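Local structure of geranyltranstransferase (Thermotoga neapolitana, 4WK5) at residues Met23-Ile28 with Gly56-Pro61; Leu62-Val67 with Glu76-Val81; Gln220-Leu225 with Gln259-Tyr264; Glu267-Leu272 with Arg279-Leu284. The protein probably acts as a magnesium-dependent prenyltransferase in isoprenoid biosynthesis, as a member of the FPP/GGPP synthase family. All blocks are in the same frame, centred on the assembly; numbering follows the deposited sequence. Where two conformers were deposited one is given.

Contact 1 of 4, residues Met23-Ile28 with Gly56-Pro61; sequences MKKETI and GKRIRP
Ile-28 sits across the ring of Pro-61, its long branch leading: Ile-28 CD1 lies 3.6 Å from Pro-61 CB. Both branches of the isoleucine rest on the CB-CG side of the ring, with Ile-28 CG2 4.0 Å from Pro-61 CG. Nearer the start of the helix, Lys-25 spans the gap with its methylenes. With CG anti to the backbone N (chi1 -165°) the chain runs out extended through chi3 and carries Lys-25 CE to 3.7 Å from Arg-58 CG, the two side chains crossing at about a right angle. Lys-25 CE also lies 3.8 Å from the carbonyl oxygen of Gly-56. The bend at chi4 then sets the direction of NZ, which pairs with Glu-29. Beyond this shell, the same Glu-29 carboxylate forms a salt bridge with Arg-58 NE, while Arg-58 NH1 pairs with Glu-86 and NH2 bonds to the Val-52 carbonyl. Arg-58 occupies the N-cap position of helix 59-70, within the GKRIRP sequence that in relatives helps form the isopentenyl diphosphate site. Cutting Ile-28 back to an alanine is likely to open a gap beside Pro-61 and take an apolar neighbour from Leu-62 and Leu-65. No hydrogen bond joins the two segments directly; cohesion comes from alkyl contact and from a carboxylate shared by two cations, which probably offsets their nearness.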
loop_
_atom_site.group_PDB
_atom_site.type_symbol
_atom_site.label_atom_id
_atom_site.label_comp_id
_atom_site.label_asym_id
_atom_site.label_seq_id
_atom_site.Cartn_x
_atom_site.Cartn_y
_atom_site.Cartn_z
ATOM N N MET A 23 16.944 6.402 -24.156
ATOM C CA MET A 23 15.752 5.863 -24.807
ATOM C C MET A 23 14.933 5.015 -23.837
ATOM O O MET A 23 13.705 5.114 -23.807
ATOM C CB MET A 23 16.133 5.040 -26.037
ATOM C CG MET A 23 16.562 5.892 -27.223
ATOM S SD MET A 23 15.245 6.984 -27.795
ATOM C CE MET A 23 15.986 8.591 -27.508
ATOM N N LYS A 24 15.615 4.179 -23.054
ATOM C CA LYS A 24 14.948 3.402 -22.015
ATOM C C LYS A 24 14.271 4.334 -21.023
ATOM O O LYS A 24 13.163 4.055 -20.553
ATOM C CB LYS A 24 15.929 2.496 -21.269
ATOM C CG LYS A 24 16.355 1.227 -21.988
ATOM C CD LYS A 24 17.232 0.402 -21.039
ATOM C CE LYS A 24 17.869 -0.803 -21.702
ATOM N NZ LYS A 24 18.949 -0.453 -22.673
ATOM N N LYS A 25 14.935 5.440 -20.694
ATOM C CA LYS A 25 14.345 6.365 -19.719
ATOM C C LYS A 25 13.096 7.023 -20.299
ATOM O O LYS A 25 12.097 7.214 -19.596
ATOM C CB LYS A 25 15.346 7.437 -19.282
ATOM C CG LYS A 25 14.901 8.189 -18.033
ATOM C CD LYS A 25 15.950 9.173 -17.530
ATOM C CE LYS A 25 15.350 10.142 -16.516
ATOM N NZ LYS A 25 14.178 10.912 -17.058
ATOM N N GLU A 26 13.133 7.359 -21.584
ATOM C CA GLU A 26 11.958 7.940 -22.214
ATOM C C GLU A 26 10.788 6.949 -22.174
ATOM O O GLU A 26 9.654 7.345 -21.925
ATOM C CB GLU A 26 12.276 8.390 -23.642
ATOM C CG GLU A 26 13.056 9.695 -23.634
ATOM C CD GLU A 26 13.267 10.293 -25.006
ATOM O OE1 GLU A 26 12.999 9.610 -26.019
ATOM O OE2 GLU A 26 13.704 11.463 -25.061
ATOM N N THR A 27 11.077 5.664 -22.371
ATOM C CA THR A 27 10.055 4.625 -22.278
ATOM C C THR A 27 9.432 4.595 -20.885
ATOM O O THR A 27 8.201 4.526 -20.739
ATOM C CB THR A 27 10.633 3.246 -22.619
ATOM O OG1 THR A 27 11.012 3.238 -23.997
ATOM C CG2 THR A 27 9.604 2.150 -22.372
ATOM N N ILE A 28 10.282 4.698 -19.870
ATOM C CA ILE A 28 9.814 4.740 -18.482
ATOM C C ILE A 28 8.956 5.985 -18.235
ATOM O O ILE A 28 7.873 5.885 -17.657
ATOM C CB ILE A 28 10.994 4.699 -17.491
ATOM C CG1 ILE A 28 11.687 3.332 -17.561
ATOM C CG2 ILE A 28 10.516 4.964 -16.059
ATOM C CD1 ILE A 28 13.097 3.339 -16.995
ATOM N N GLY A 56 13.206 12.386 -11.312
ATOM C CA GLY A 56 14.144 11.556 -10.591
ATOM C C GLY A 56 15.084 10.954 -11.611
ATOM O O GLY A 56 14.850 11.048 -12.820
ATOM N N LYS A 57 16.153 10.340 -11.134
ATOM C CA LYS A 57 17.133 9.750 -12.030
ATOM C C LYS A 57 16.645 8.437 -12.621
ATOM O O LYS A 57 17.249 7.924 -13.573
ATOM C CB LYS A 57 18.458 9.538 -11.292
ATOM C CG LYS A 57 19.066 10.831 -10.768
ATOM C CD LYS A 57 20.191 10.584 -9.774
ATOM C CE LYS A 57 20.903 11.887 -9.433
ATOM N NZ LYS A 57 19.983 12.899 -8.831
ATOM N N ARG A 58 15.566 7.902 -12.044
ATOM C CA ARG A 58 14.955 6.642 -12.484
ATOM C C ARG A 58 15.922 5.463 -12.461
ATOM O O ARG A 58 15.819 4.566 -13.286
ATOM C CB ARG A 58 14.367 6.768 -13.908
ATOM C CG ARG A 58 13.455 7.974 -14.146
ATOM C CD ARG A 58 12.262 8.012 -13.178
ATOM N NE ARG A 58 11.300 9.032 -13.601
ATOM C CZ ARG A 58 10.394 9.591 -12.801
ATOM N NH1 ARG A 58 10.296 9.232 -11.519
ATOM N NH2 ARG A 58 9.573 10.513 -13.293
ATOM N N ILE A 59 16.844 5.440 -11.504
ATOM C CA ILE A 59 17.843 4.369 -11.465
ATOM C C ILE A 59 17.212 2.980 -11.313
ATOM O O ILE A 59 17.601 2.029 -11.990
ATOM C CB ILE A 59 18.848 4.612 -10.328
ATOM C CG1 ILE A 59 19.654 5.888 -10.605
ATOM C CG2 ILE A 59 19.776 3.425 -10.168
ATOM C CD1 ILE A 59 20.247 5.953 -12.003
ATOM N N ARG A 60 16.210 2.867 -10.450
ATOM C CA ARG A 60 15.611 1.557 -10.197
ATOM C C ARG A 60 14.883 0.991 -11.419
ATOM O O ARG A 60 15.130 -0.157 -11.790
ATOM C CB ARG A 60 14.676 1.626 -8.985
ATOM C CG ARG A 60 15.422 1.850 -7.676
ATOM C CD ARG A 60 14.475 2.339 -6.558
ATOM N NE ARG A 60 15.228 2.712 -5.355
ATOM C CZ ARG A 60 15.808 3.895 -5.171
ATOM N NH1 ARG A 60 15.719 4.832 -6.101
ATOM N NH2 ARG A 60 16.481 4.144 -4.048
ATOM N N PRO A 61 13.984 1.775 -12.058
ATOM C CA PRO A 61 13.337 1.159 -13.226
ATOM C C PRO A 61 14.323 0.915 -14.368
ATOM O O PRO A 61 14.170 -0.055 -15.118
ATOM C CB PRO A 61 12.267 2.189 -13.635
ATOM C CG PRO A 61 12.676 3.480 -12.983
ATOM C CD PRO A 61 13.360 3.067 -11.700
#

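Contact 2 of 4, residues Leu62-Val67 with Glu76-Val81; sequences LLVLTV and ERLVDV
Leu-78 inserts between Val-64 and Leu-65 and carries most of the contacts. Among the apolar pairs, Val-64 CG1 lies 4.0 Å from Leu-78 CD1, the two side chains running past each other in opposite directions. The same Val-64 methyl, turned anti to the backbone N (chi1 173°), also meets Val-81 CG1 at 4.0 Å and so serves two partners on successive turns. On the other flank Leu-65 CD2 reaches Leu-78 CG at 3.9 Å, and touches Val-79 CG2 more loosely, at 4.3 Å. A second kind of contact is methyl against backbone oxygen. Leu-78 CD1 lies 3.6 Å from Val-64 O and Leu-78 CD2 3.8 Å from Leu-65 O, which places the fork of the leucine directly against the main chain of the facing helix. Polar interactions lie outside this interface: no hydrogen bond crosses it, and on helix 75-96 Glu-76 and Asp-80 both form salt bridges with Arg-31 of helix 23-36. All five touching residues are buried. The axes of the two short segments approach to 9.0 Å at 157°, and only a few residues link helix 59-70 to helix 75-96. This is an antiparallel helical hairpin, one of the pairs that make up the all-alpha isoprenoid synthase fold.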
loop_
_atom_site.group_PDB
_atom_site.type_symbol
_atom_site.label_atom_id
_atom_site.label_comp_id
_atom_site.label_asym_id
_atom_site.label_seq_id
_atom_site.Cartn_x
_atom_site.Cartn_y
_atom_site.Cartn_z
ATOM N N LEU A 62 15.320 1.784 -14.508
ATOM C CA LEU A 62 16.347 1.551 -15.522
ATOM C C LEU A 62 17.092 0.247 -15.256
ATOM O O LEU A 62 17.412 -0.479 -16.190
ATOM C CB LEU A 62 17.332 2.717 -15.582
ATOM C CG LEU A 62 16.848 3.980 -16.300
ATOM C CD1 LEU A 62 17.784 5.142 -15.999
ATOM C CD2 LEU A 62 16.774 3.726 -17.801
ATOM N N LEU A 63 17.357 -0.056 -13.988
ATOM C CA LEU A 63 18.010 -1.313 -13.632
ATOM C C LEU A 63 17.141 -2.520 -13.994
ATOM O O LEU A 63 17.642 -3.509 -14.535
ATOM C CB LEU A 63 18.359 -1.321 -12.141
ATOM C CG LEU A 63 19.121 -2.489 -11.539
ATOM C CD1 LEU A 63 20.520 -2.581 -12.174
ATOM C CD2 LEU A 63 19.211 -2.268 -10.027
ATOM N N VAL A 64 15.840 -2.440 -13.724
ATOM C CA VAL A 64 14.932 -3.508 -14.136
ATOM C C VAL A 64 15.021 -3.735 -15.656
ATOM O O VAL A 64 15.128 -4.878 -16.119
ATOM C CB VAL A 64 13.484 -3.201 -13.738
ATOM C CG1 VAL A 64 12.537 -4.247 -14.326
ATOM C CG2 VAL A 64 13.368 -3.131 -12.208
ATOM N N LEU A 65 15.004 -2.652 -16.430
ATOM C CA LEU A 65 15.076 -2.785 -17.880
ATOM C C LEU A 65 16.417 -3.325 -18.363
ATOM O O LEU A 65 16.456 -4.114 -19.306
ATOM C CB LEU A 65 14.788 -1.443 -18.564
ATOM C CG LEU A 65 13.362 -0.917 -18.396
ATOM C CD1 LEU A 65 13.138 0.289 -19.304
ATOM C CD2 LEU A 65 12.351 -2.005 -18.698
ATOM N N THR A 66 17.517 -2.908 -17.740
ATOM C CA THR A 66 18.817 -3.361 -18.230
ATOM C C THR A 66 19.067 -4.820 -17.860
ATOM O O THR A 66 19.579 -5.584 -18.675
ATOM C CB THR A 66 19.981 -2.483 -17.716
ATOM O OG1 THR A 66 20.203 -2.730 -16.318
ATOM C CG2 THR A 66 19.673 -0.992 -17.977
ATOM N N VAL A 67 18.694 -5.213 -16.641
ATOM C CA VAL A 67 18.865 -6.602 -16.226
ATOM C C VAL A 67 17.978 -7.496 -17.091
ATOM O O VAL A 67 18.408 -8.547 -17.586
ATOM C CB VAL A 67 18.516 -6.809 -14.739
ATOM C CG1 VAL A 67 18.486 -8.292 -14.398
ATOM C CG2 VAL A 67 19.523 -6.072 -13.845
ATOM N N GLU A 76 7.481 -5.898 -22.515
ATOM C CA GLU A 76 6.216 -5.383 -21.986
ATOM C C GLU A 76 6.020 -5.657 -20.498
ATOM O O GLU A 76 5.705 -4.744 -19.729
ATOM C CB GLU A 76 5.037 -5.958 -22.779
ATOM C CG GLU A 76 3.672 -5.481 -22.293
ATOM C CD GLU A 76 3.584 -3.967 -22.124
ATOM O OE1 GLU A 76 4.122 -3.226 -22.975
ATOM O OE2 GLU A 76 2.969 -3.517 -21.133
ATOM N N ARG A 77 6.198 -6.914 -20.102
ATOM C CA ARG A 77 6.097 -7.294 -18.697
ATOM C C ARG A 77 7.207 -6.630 -17.887
ATOM O O ARG A 77 7.026 -6.308 -16.714
ATOM C CB ARG A 77 6.161 -8.816 -18.537
ATOM C CG ARG A 77 4.918 -9.552 -19.019
ATOM C CD ARG A 77 4.930 -11.003 -18.561
ATOM N NE ARG A 77 3.604 -11.460 -18.151
ATOM C CZ ARG A 77 2.890 -12.373 -18.802
ATOM N NH1 ARG A 77 1.693 -12.726 -18.350
ATOM N NH2 ARG A 77 3.372 -12.938 -19.899
ATOM N N LEU A 78 8.353 -6.429 -18.525
ATOM C CA LEU A 78 9.486 -5.778 -17.877
ATOM C C LEU A 78 9.133 -4.315 -17.571
ATOM O O LEU A 78 9.419 -3.802 -16.482
ATOM C CB LEU A 78 10.726 -5.867 -18.768
ATOM C CG LEU A 78 12.143 -5.845 -18.205
ATOM C CD1 LEU A 78 12.374 -6.981 -17.219
ATOM C CD2 LEU A 78 13.133 -5.922 -19.362
ATOM N N VAL A 79 8.509 -3.646 -18.538
ATOM C CA VAL A 79 8.126 -2.241 -18.362
ATOM C C VAL A 79 7.155 -2.089 -17.193
ATOM O O VAL A 79 7.299 -1.173 -16.380
ATOM C CB VAL A 79 7.498 -1.663 -19.648
ATOM C CG1 VAL A 79 6.827 -0.318 -19.372
ATOM C CG2 VAL A 79 8.557 -1.542 -20.742
ATOM N N ASP A 80 6.191 -3.005 -17.096
ATOM C CA ASP A 80 5.239 -3.021 -15.982
ATOM C C ASP A 80 5.919 -3.080 -14.620
ATOM O O ASP A 80 5.568 -2.308 -13.716
ATOM C CB ASP A 80 4.278 -4.206 -16.107
ATOM C CG ASP A 80 3.279 -4.032 -17.229
ATOM O OD1 ASP A 80 3.049 -2.881 -17.652
ATOM O OD2 ASP A 80 2.725 -5.057 -17.679
ATOM N N VAL A 81 6.889 -3.986 -14.482
ATOM C CA VAL A 81 7.652 -4.140 -13.253
ATOM C C VAL A 81 8.464 -2.880 -12.985
ATOM O O VAL A 81 8.478 -2.381 -11.855
ATOM C CB VAL A 81 8.607 -5.372 -13.310
ATOM C CG1 VAL A 81 9.480 -5.455 -12.068
ATOM C CG2 VAL A 81 7.794 -6.651 -13.476
#

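Contact 3 of 4, residues Gln220-Leu225 with Gln259-Tyr264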
loop_
_atom_site.group_PDB
_atom_site.type_symbol
_atom_site.label_atom_id
_atom_site.label_comp_id
_atom_site.label_asym_id
_atom_site.label_seq_id
_atom_site.Cartn_x
_atom_site.Cartn_y
_atom_site.Cartn_z
ATOM N N GLN A 220 23.173 3.678 -0.697
ATOM C CA GLN A 220 22.760 4.550 0.402
ATOM C C GLN A 220 23.972 5.215 1.066
ATOM O O GLN A 220 23.899 6.381 1.453
ATOM C CB GLN A 220 21.928 3.783 1.447
ATOM C CG GLN A 220 21.318 4.697 2.521
ATOM C CD GLN A 220 20.289 4.015 3.419
ATOM O OE1 GLN A 220 19.784 2.934 3.112
ATOM N NE2 GLN A 220 19.982 4.655 4.548
ATOM N N ILE A 221 25.085 4.489 1.181
ATOM C CA ILE A 221 26.306 5.067 1.762
ATOM C C ILE A 221 26.829 6.190 0.880
ATOM O O ILE A 221 27.206 7.250 1.374
ATOM C CB ILE A 221 27.427 4.016 1.942
ATOM C CG1 ILE A 221 27.013 2.972 2.981
ATOM C CG2 ILE A 221 28.754 4.690 2.347
ATOM C CD1 ILE A 221 27.900 1.747 2.997
ATOM N N TYR A 222 26.844 5.960 -0.429
ATOM C CA TYR A 222 27.286 6.997 -1.352
ATOM C C TYR A 222 26.397 8.229 -1.227
ATOM O O TYR A 222 26.885 9.354 -1.283
ATOM C CB TYR A 222 27.289 6.498 -2.797
ATOM C CG TYR A 222 28.417 5.549 -3.129
ATOM C CD1 TYR A 222 29.691 5.727 -2.607
ATOM C CD2 TYR A 222 28.199 4.461 -3.964
ATOM C CE1 TYR A 222 30.728 4.843 -2.927
ATOM C CE2 TYR A 222 29.213 3.584 -4.283
ATOM C CZ TYR A 222 30.469 3.769 -3.762
ATOM O OH TYR A 222 31.466 2.880 -4.089
ATOM N N ASP A 223 25.095 8.018 -1.038
ATOM C CA ASP A 223 24.180 9.134 -0.808
ATOM C C ASP A 223 24.522 9.876 0.487
ATOM O O ASP A 223 24.497 11.112 0.531
ATOM C CB ASP A 223 22.731 8.649 -0.757
ATOM C CG ASP A 223 21.759 9.770 -0.442
ATOM O OD1 ASP A 223 21.349 10.479 -1.384
ATOM O OD2 ASP A 223 21.408 9.946 0.746
ATOM N N ASP A 224 24.838 9.119 1.538
ATOM C CA ASP A 224 25.275 9.695 2.810
ATOM C C ASP A 224 26.476 10.608 2.611
ATOM O O ASP A 224 26.532 11.713 3.156
ATOM C CB ASP A 224 25.677 8.613 3.807
ATOM C CG ASP A 224 24.521 7.764 4.266
ATOM O OD1 ASP A 224 23.350 8.191 4.144
ATOM O OD2 ASP A 224 24.808 6.656 4.762
ATOM N N LEU A 225 27.451 10.109 1.853
ATOM C CA LEU A 225 28.713 10.818 1.655
ATOM C C LEU A 225 28.498 12.082 0.830
ATOM O O LEU A 225 29.093 13.124 1.106
ATOM C CB LEU A 225 29.742 9.901 0.991
ATOM C CG LEU A 225 30.256 8.747 1.856
ATOM C CD1 LEU A 225 31.003 7.720 1.017
ATOM C CD2 LEU A 225 31.151 9.273 2.969
ATOM N N GLN A 259 34.964 2.801 2.199
ATOM C CA GLN A 259 35.628 1.532 1.901
ATOM C C GLN A 259 34.621 0.403 1.765
ATOM O O GLN A 259 34.749 -0.450 0.881
ATOM C CB GLN A 259 36.643 1.175 2.987
ATOM C CG GLN A 259 38.063 1.618 2.700
ATOM C CD GLN A 259 38.995 1.310 3.854
ATOM O OE1 GLN A 259 38.710 0.438 4.678
ATOM N NE2 GLN A 259 40.116 2.024 3.919
ATOM N N LEU A 260 33.632 0.390 2.654
ATOM C CA LEU A 260 32.580 -0.623 2.609
ATOM C C LEU A 260 31.761 -0.493 1.336
ATOM O O LEU A 260 31.484 -1.492 0.661
ATOM C CB LEU A 260 31.666 -0.520 3.830
ATOM C CG LEU A 260 30.612 -1.623 3.949
ATOM C CD1 LEU A 260 31.291 -2.981 4.058
ATOM C CD2 LEU A 260 29.699 -1.374 5.137
ATOM N N ALA A 261 31.374 0.737 1.015
ATOM C CA ALA A 261 30.581 0.997 -0.185
ATOM C C ALA A 261 31.354 0.603 -1.436
ATOM O O ALA A 261 30.814 -0.037 -2.346
ATOM C CB ALA A 261 30.170 2.466 -0.248
ATOM N N ASP A 262 32.634 0.965 -1.473
ATOM C CA ASP A 262 33.460 0.630 -2.620
ATOM C C ASP A 262 33.590 -0.881 -2.771
ATOM O O ASP A 262 33.554 -1.403 -3.885
ATOM C CB ASP A 262 34.851 1.258 -2.494
ATOM C CG ASP A 262 34.847 2.762 -2.729
ATOM O OD1 ASP A 262 33.872 3.290 -3.303
ATOM O OD2 ASP A 262 35.848 3.416 -2.362
ATOM N N LYS A 263 33.741 -1.578 -1.647
ATOM C CA LYS A 263 33.918 -3.026 -1.664
ATOM C C LYS A 263 32.691 -3.718 -2.234
ATOM O O LYS A 263 32.810 -4.587 -3.105
ATOM C CB LYS A 263 34.198 -3.567 -0.261
ATOM C CG LYS A 263 34.392 -5.080 -0.238
ATOM C CD LYS A 263 34.615 -5.622 1.168
ATOM C CE LYS A 263 33.319 -5.656 1.964
ATOM N NZ LYS A 263 33.526 -6.120 3.368
ATOM N N TYR A 264 31.522 -3.328 -1.729
ATOM C CA TYR A 264 30.242 -3.847 -2.210
ATOM C C TYR A 264 30.037 -3.537 -3.692
ATOM O O TYR A 264 29.634 -4.406 -4.467
ATOM C CB TYR A 264 29.086 -3.257 -1.400
ATOM C CG TYR A 264 28.877 -3.844 -0.018
ATOM C CD1 TYR A 264 29.660 -4.890 0.452
ATOM C CD2 TYR A 264 27.868 -3.353 0.813
ATOM C CE1 TYR A 264 29.454 -5.423 1.717
ATOM C CE2 TYR A 264 27.653 -3.880 2.075
ATOM C CZ TYR A 264 28.448 -4.911 2.522
ATOM O OH TYR A 264 28.236 -5.429 3.781
#
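Tyr-222 reaches across to Ala-261 and Asp-262 and makes the tightest part of the contact. Its CG lies anti to the carbonyl carbon, beside the backbone N (chi1 -74°), which carries the ring over to both partners. The hydroxyl donates to Asp-262 OD1 (2.6 Å from Tyr-222 OH), which accepts through its anti lone pair and lies at the ring edge, in the ring plane; ring and carboxylate are turned 43° apart. Over one face of the same ring stands Ala-261 CB, a CH-pi contact 3.9 Å from the centroid and 24° off the normal. Asp-262 OD2 is taken up by a salt bridge to Lys-258, so the carboxylate is held through both oxygens. The small alanine also admits Ile-221, whose CG2 comes to 3.7 Å from Ala-261 CB. The segments, from helices 206-229 and 248-274, run broadly antiparallel in the all-alpha prenyl synthase fold. Asp-223 and Asp-224, beside the tyrosine, match the second aspartate-rich motif of the family, probably magnesium-binding as in relatives. Away from Ala-261 the fit slackens: Ile-221 CD1 and Leu-260 CD2 stand 4.2 Å apart. Tyr-222 and Asp-262 remain partly exposed, with Lys-288 of helix 278-289 beside both, whereas Ile-221 and Ala-261 are buried.

Contact 4 of 4, residues Glu267-Leu272 with Arg279-Leu284; sequences EVLEAL and RTFDFL
Phe-281 presents the edge of its ring to the backbone of Leu-269, with Phe-281 CD1 only 3.3 Å from Leu-269 O and that oxygen near the ring plane. The ring reaches there because CG is anti to the backbone N (chi1 175°), carrying it toward the facing helix, where Phe-281 CE1 also meets Leu-269 CB at 4.0 Å. Leu-269 itself runs obliquely to Leu-284, and its CD2 methyl stands 3.9 Å from Leu-284 CB. Leu-272 crosses Thr-280 and Leu-284 at about a right angle. Its CD1 lies 3.7 Å from Leu-284 CD1 and likewise 3.7 Å from Thr-280 CG2, so a single methyl fills the corner between residues one helical turn apart. Thr-280 turns CG2 to this leucine, while its OG1 bonds to Asp-70 of helix 59-70. Replacing Phe-281 with an alanine would probably open a gap beside Leu-269, leaving its carbonyl and CB without the aromatic edge. Phe-215 of helix 206-229 extends the apolar layer beyond Val-268 and Leu-284. The axes of the short segments pass 9.1 Å apart at 152°, with a three-residue connection linking helices 248-274 and 278-289: an antiparallel helical hairpin that folds the C-terminal helix back onto the all-alpha prenyl synthase bundle.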
loop_
_atom_site.group_PDB
_atom_site.type_symbol
_atom_site.label_atom_id
_atom_site.label_comp_id
_atom_site.label_asym_id
_atom_site.label_seq_id
_atom_site.Cartn_x
_atom_site.Cartn_y
_atom_site.Cartn_z
ATOM N N GLU A 267 32.268 -5.727 -5.804
ATOM C CA GLU A 267 31.753 -7.099 -5.815
ATOM C C GLU A 267 30.595 -7.246 -6.800
ATOM O O GLU A 267 30.526 -8.221 -7.549
ATOM C CB GLU A 267 31.309 -7.520 -4.409
ATOM C CG GLU A 267 32.469 -7.733 -3.441
ATOM C CD GLU A 267 32.019 -8.025 -2.017
ATOM O OE1 GLU A 267 30.801 -7.962 -1.748
ATOM O OE2 GLU A 267 32.890 -8.319 -1.170
ATOM N N VAL A 268 29.691 -6.270 -6.806
ATOM C CA VAL A 268 28.539 -6.317 -7.691
ATOM C C VAL A 268 28.969 -6.208 -9.154
ATOM O O VAL A 268 28.539 -7.009 -9.990
ATOM C CB VAL A 268 27.527 -5.206 -7.344
ATOM C CG1 VAL A 268 26.456 -5.101 -8.419
ATOM C CG2 VAL A 268 26.909 -5.489 -5.985
ATOM N N LEU A 269 29.829 -5.237 -9.459
ATOM C CA LEU A 269 30.312 -5.073 -10.832
ATOM C C LEU A 269 30.981 -6.340 -11.357
ATOM O O LEU A 269 30.729 -6.762 -12.489
ATOM C CB LEU A 269 31.286 -3.897 -10.933
ATOM C CG LEU A 269 30.654 -2.508 -10.818
ATOM C CD1 LEU A 269 31.738 -1.440 -10.877
ATOM C CD2 LEU A 269 29.606 -2.292 -11.897
ATOM N N GLU A 270 31.830 -6.942 -10.530
ATOM C CA GLU A 270 32.579 -8.120 -10.946
ATOM C C GLU A 270 31.655 -9.304 -11.190
ATOM O O GLU A 270 31.867 -10.062 -12.137
ATOM C CB GLU A 270 33.648 -8.478 -9.912
ATOM C CG GLU A 270 34.820 -7.509 -9.909
ATOM C CD GLU A 270 36.018 -8.033 -9.143
ATOM O OE1 GLU A 270 36.103 -9.262 -8.935
ATOM O OE2 GLU A 270 36.879 -7.215 -8.756
ATOM N N ALA A 271 30.630 -9.454 -10.350
ATOM C CA ALA A 271 29.628 -10.493 -10.564
ATOM C C ALA A 271 28.868 -10.267 -11.872
ATOM O O ALA A 271 28.663 -11.211 -12.640
ATOM C CB ALA A 271 28.652 -10.550 -9.386
ATOM N N LEU A 272 28.453 -9.025 -12.122
ATOM C CA LEU A 272 27.717 -8.692 -13.350
ATOM C C LEU A 272 28.560 -8.984 -14.599
ATOM O O LEU A 272 28.074 -9.563 -15.570
ATOM C CB LEU A 272 27.287 -7.222 -13.345
ATOM C CG LEU A 272 26.335 -6.793 -12.224
ATOM C CD1 LEU A 272 26.070 -5.290 -12.301
ATOM C CD2 LEU A 272 25.041 -7.573 -12.290
ATOM N N ARG A 279 24.932 -4.954 -20.261
ATOM C CA ARG A 279 24.252 -3.673 -20.186
ATOM C C ARG A 279 24.183 -3.201 -18.750
ATOM O O ARG A 279 24.364 -2.022 -18.468
ATOM C CB ARG A 279 22.853 -3.775 -20.780
ATOM C CG ARG A 279 22.858 -4.272 -22.217
ATOM C CD ARG A 279 21.448 -4.446 -22.730
ATOM N NE ARG A 279 21.416 -4.527 -24.186
ATOM C CZ ARG A 279 21.592 -5.651 -24.872
ATOM N NH1 ARG A 279 21.817 -6.788 -24.226
ATOM N NH2 ARG A 279 21.548 -5.639 -26.199
ATOM N N THR A 280 23.937 -4.138 -17.842
ATOM C CA THR A 280 23.808 -3.803 -16.435
ATOM C C THR A 280 25.157 -3.358 -15.870
ATOM O O THR A 280 25.245 -2.370 -15.136
ATOM C CB THR A 280 23.248 -4.990 -15.642
ATOM O OG1 THR A 280 22.000 -5.396 -16.225
ATOM C CG2 THR A 280 23.012 -4.597 -14.204
ATOM N N PHE A 281 26.208 -4.078 -16.242
ATOM C CA PHE A 281 27.567 -3.720 -15.870
ATOM C C PHE A 281 27.922 -2.311 -16.343
ATOM O O PHE A 281 28.397 -1.487 -15.563
ATOM C CB PHE A 281 28.543 -4.737 -16.463
ATOM C CG PHE A 281 29.983 -4.396 -16.249
ATOM C CD1 PHE A 281 30.600 -4.677 -15.043
ATOM C CD2 PHE A 281 30.730 -3.820 -17.264
ATOM C CE1 PHE A 281 31.928 -4.378 -14.847
ATOM C CE2 PHE A 281 32.068 -3.519 -17.073
ATOM C CZ PHE A 281 32.665 -3.797 -15.865
ATOM N N ASP A 282 27.683 -2.043 -17.622
ATOM C CA ASP A 282 27.988 -0.735 -18.189
ATOM C C ASP A 282 27.185 0.367 -17.492
ATOM O O ASP A 282 27.736 1.416 -17.152
ATOM C CB ASP A 282 27.709 -0.717 -19.692
ATOM C CG ASP A 282 28.685 -1.572 -20.482
ATOM O OD1 ASP A 282 29.801 -1.845 -19.984
ATOM O OD2 ASP A 282 28.333 -1.959 -21.613
ATOM N N PHE A 283 25.893 0.113 -17.276
ATOM C CA PHE A 283 25.004 1.060 -16.593
ATOM C C PHE A 283 25.540 1.398 -15.202
ATOM O O PHE A 283 25.709 2.574 -14.850
ATOM C CB PHE A 283 23.584 0.475 -16.515
ATOM C CG PHE A 283 22.602 1.313 -15.730
ATOM C CD1 PHE A 283 22.420 2.658 -16.015
ATOM C CD2 PHE A 283 21.851 0.743 -14.723
ATOM C CE1 PHE A 283 21.507 3.416 -15.296
ATOM C CE2 PHE A 283 20.937 1.496 -14.003
ATOM C CZ PHE A 283 20.774 2.835 -14.291
ATOM N N LEU A 284 25.850 0.374 -14.420
ATOM C CA LEU A 284 26.276 0.616 -13.047
ATOM C C LEU A 284 27.716 1.119 -12.966
ATOM O O LEU A 284 28.082 1.817 -12.017
ATOM C CB LEU A 284 26.098 -0.644 -12.203
ATOM C CG LEU A 284 24.634 -1.069 -12.052
ATOM C CD1 LEU A 284 24.507 -2.217 -11.086
ATOM C CD2 LEU A 284 23.755 0.106 -11.617
#

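Overall arrangement
Helix 59-70 ties contact 1 to contact 2, whose centres are about 10 Å apart; Ile-28 CG1 meets Leu-65 CD1 at 3.8 Å. The same helix reaches contact 4 through a probable hydrogen bond between Thr-66 OG1 and Thr-280 OG1 (3.2 Å), and Ile-59 CD1 of contact 1 touches Phe-283 CZ at 3.9 Å. Contact 4 adjoins contact 3 along helix 248-274, with centres about 16 Å apart. Contacts 1 and 3 include the two sequence motifs that in relatives probably bind isopentenyl diphosphate and magnesium, respectively; the centres of contacts 1 and 3 are about 23 Å apart, whereas contact 2 is a hydrophobic hairpin about 25 Å from contact 3, centre to centre.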